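Local coordinates for BluB-like flavoprotein (Clostridium difficile 630, PDB 3EO8) that binds flavin mononucleotide as a member of the nitroreductase family and probably acts as an FMN-dependent oxidoreductase, at residues Q69-E74 with N84-F89. Sequence-based numbering, arbitrary orientation.
Sequences QEILVE and NRFRKF
L72 fits between F86 and R87, the two residues of 84-89 that it meets. Its CD2 methyl sits at the edge of the F86 ring, close to the ring plane, with L72 CD2 3.6 Å from F86 CD2. CG of F86 lies anti to its backbone N (chi1 -170°), which carries the ring across to helix 54-75. I71 adds a looser apolar contact to the same ring, I71 CG2 to F86 CE2 at 4.2 Å. The other branch of L72 meets the aliphatic part of R87: L72 CD1 is 3.7 Å from R87 CG. The R87 chain is extended from CG to NE and crosses L72 at an angle, which brings the guanidinium over the leucine. One face of that R87 group lies against L72, with L72 CD2 4.1 Å above the plane and over its centre.

The polar end of R87 is held at several points. R87 NH1 donates to N84 OD1 of its own helix at 3.1 Å, a bent bond (142°) that meets the amide from above the carbonyl plane. R87 NH2 donates to the oxygen of a water lying in the guanidinium plane (2.8 Å), and this water donates to Q69 OE1. NH2 also forms a salt bridge with D76, just beyond the end of helix 54-75.

The two helices form an antiparallel hairpin, with short-segment axes 159° apart and 10.4 Å at closest approach. On the second subunit, L119 packs on I71 and E118 on F86. The F86 side chain is about 10 Å from a bound FMN, so this contact lies near the flavin site but does not line it. The direct contact is mainly apolar, with a guanidinium face resting on a methyl group, while the charge of R87 is directed to D76 and to the water. The N-H groups bond at the edge, the NH1 bond somewhat tilted from the plane; together with the methyl these contacts probably limit rotation of the group.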
# COMPACT_ATOMS: atom_id res chain seq x y z
N GLN A 69 -9.02 -20.57 -17.10
CA GLN A 69 -9.94 -21.43 -17.81
C GLN A 69 -10.81 -22.28 -16.87
O GLN A 69 -11.97 -22.52 -17.17
CB GLN A 69 -9.20 -22.29 -18.80
CG GLN A 69 -8.59 -21.50 -19.95
CD GLN A 69 -9.60 -20.84 -20.87
OE1 GLN A 69 -10.68 -21.36 -21.12
NE2 GLN A 69 -9.23 -19.68 -21.39
N GLU A 70 -10.25 -22.72 -15.74
CA GLU A 70 -11.03 -23.46 -14.75
C GLU A 70 -12.18 -22.61 -14.23
O GLU A 70 -13.29 -23.14 -14.04
CB GLU A 70 -10.14 -23.88 -13.57
CG GLU A 70 -8.98 -24.78 -13.94
CD GLU A 70 -8.03 -25.00 -12.76
OE1 GLU A 70 -8.35 -24.53 -11.63
OE2 GLU A 70 -6.99 -25.67 -12.98
N ILE A 71 -11.93 -21.32 -14.04
CA ILE A 71 -12.98 -20.38 -13.63
C ILE A 71 -14.00 -20.16 -14.77
O ILE A 71 -15.19 -20.26 -14.54
CB ILE A 71 -12.41 -19.03 -13.15
CG1 ILE A 71 -11.50 -19.23 -11.92
CG2 ILE A 71 -13.54 -18.12 -12.84
CD1 ILE A 71 -10.57 -18.03 -11.59
N LEU A 72 -13.52 -19.92 -16.00
CA LEU A 72 -14.38 -19.66 -17.15
C LEU A 72 -15.39 -20.78 -17.46
O LEU A 72 -16.55 -20.51 -17.79
CB LEU A 72 -13.53 -19.35 -18.40
CG LEU A 72 -12.90 -17.97 -18.43
CD1 LEU A 72 -11.91 -17.84 -19.58
CD2 LEU A 72 -13.96 -16.85 -18.52
N VAL A 73 -14.96 -22.03 -17.41
CA VAL A 73 -15.86 -23.14 -17.71
C VAL A 73 -17.00 -23.20 -16.69
O VAL A 73 -18.10 -23.66 -17.01
CB VAL A 73 -15.16 -24.52 -17.77
CG1 VAL A 73 -14.29 -24.61 -19.01
CG2 VAL A 73 -14.37 -24.79 -16.50
N GLU A 74 -16.75 -22.75 -15.47
CA GLU A 74 -17.87 -22.66 -14.51
C GLU A 74 -18.71 -21.37 -14.70
O GLU A 74 -19.93 -21.40 -14.51
CB GLU A 74 -17.34 -22.71 -13.09
CG GLU A 74 -16.52 -23.95 -12.81
CD GLU A 74 -17.27 -25.25 -12.93
OE1 GLU A 74 -18.50 -25.27 -12.72
OE2 GLU A 74 -16.60 -26.26 -13.22
N ASN A 84 -17.50 -13.87 -20.79
CA ASN A 84 -16.88 -13.09 -21.88
C ASN A 84 -16.23 -11.81 -21.42
O ASN A 84 -15.16 -11.45 -21.93
CB ASN A 84 -17.91 -12.78 -22.98
CG ASN A 84 -18.19 -13.98 -23.87
OD1 ASN A 84 -17.43 -14.94 -23.89
ND2 ASN A 84 -19.28 -13.91 -24.64
N ARG A 85 -16.85 -11.11 -20.48
CA ARG A 85 -16.22 -9.93 -19.92
C ARG A 85 -14.88 -10.32 -19.24
O ARG A 85 -13.86 -9.62 -19.39
CB ARG A 85 -17.17 -9.17 -18.97
CG ARG A 85 -18.23 -8.35 -19.74
CD ARG A 85 -19.15 -7.42 -18.87
NE ARG A 85 -20.35 -7.07 -19.65
CZ ARG A 85 -21.03 -5.91 -19.61
NH1 ARG A 85 -20.67 -4.90 -18.81
NH2 ARG A 85 -22.09 -5.75 -20.39
N PHE A 86 -14.85 -11.46 -18.58
CA PHE A 86 -13.60 -11.93 -17.93
C PHE A 86 -12.52 -12.36 -18.95
O PHE A 86 -11.33 -12.09 -18.74
CB PHE A 86 -13.91 -13.08 -16.97
CG PHE A 86 -12.77 -13.48 -16.08
CD1 PHE A 86 -12.11 -12.56 -15.31
CD2 PHE A 86 -12.42 -14.82 -15.95
CE1 PHE A 86 -11.09 -12.96 -14.44
CE2 PHE A 86 -11.41 -15.22 -15.09
CZ PHE A 86 -10.74 -14.27 -14.34
N ARG A 87 -12.93 -12.99 -20.05
CA ARG A 87 -11.99 -13.29 -21.14
C ARG A 87 -11.28 -12.04 -21.64
O ARG A 87 -10.06 -12.03 -21.85
CB ARG A 87 -12.75 -13.95 -22.31
CG ARG A 87 -13.23 -15.34 -22.01
CD ARG A 87 -14.04 -16.03 -23.16
NE ARG A 87 -14.28 -17.42 -22.77
CZ ARG A 87 -15.38 -17.92 -22.21
NH1 ARG A 87 -16.50 -17.21 -22.06
NH2 ARG A 87 -15.39 -19.19 -21.87
N LYS A 88 -12.05 -10.98 -21.87
CA LYS A 88 -11.48 -9.74 -22.41
C LYS A 88 -10.60 -9.11 -21.34
O LYS A 88 -9.52 -8.60 -21.64
CB LYS A 88 -12.59 -8.75 -22.82
CG LYS A 88 -12.03 -7.46 -23.51
CD LYS A 88 -13.14 -6.49 -24.00
N PHE A 89 -11.07 -9.13 -20.10
CA PHE A 89 -10.33 -8.53 -18.99
C PHE A 89 -8.92 -9.13 -18.81
O PHE A 89 -7.92 -8.41 -18.68
CB PHE A 89 -11.12 -8.66 -17.68
CG PHE A 89 -10.35 -8.24 -16.49
CD1 PHE A 89 -10.27 -6.92 -16.12
CD2 PHE A 89 -9.64 -9.19 -15.74
CE1 PHE A 89 -9.51 -6.54 -15.03
CE2 PHE A 89 -8.90 -8.80 -14.65
CZ PHE A 89 -8.82 -7.48 -14.30
O HOH W 1 -13.17 -20.97 -21.74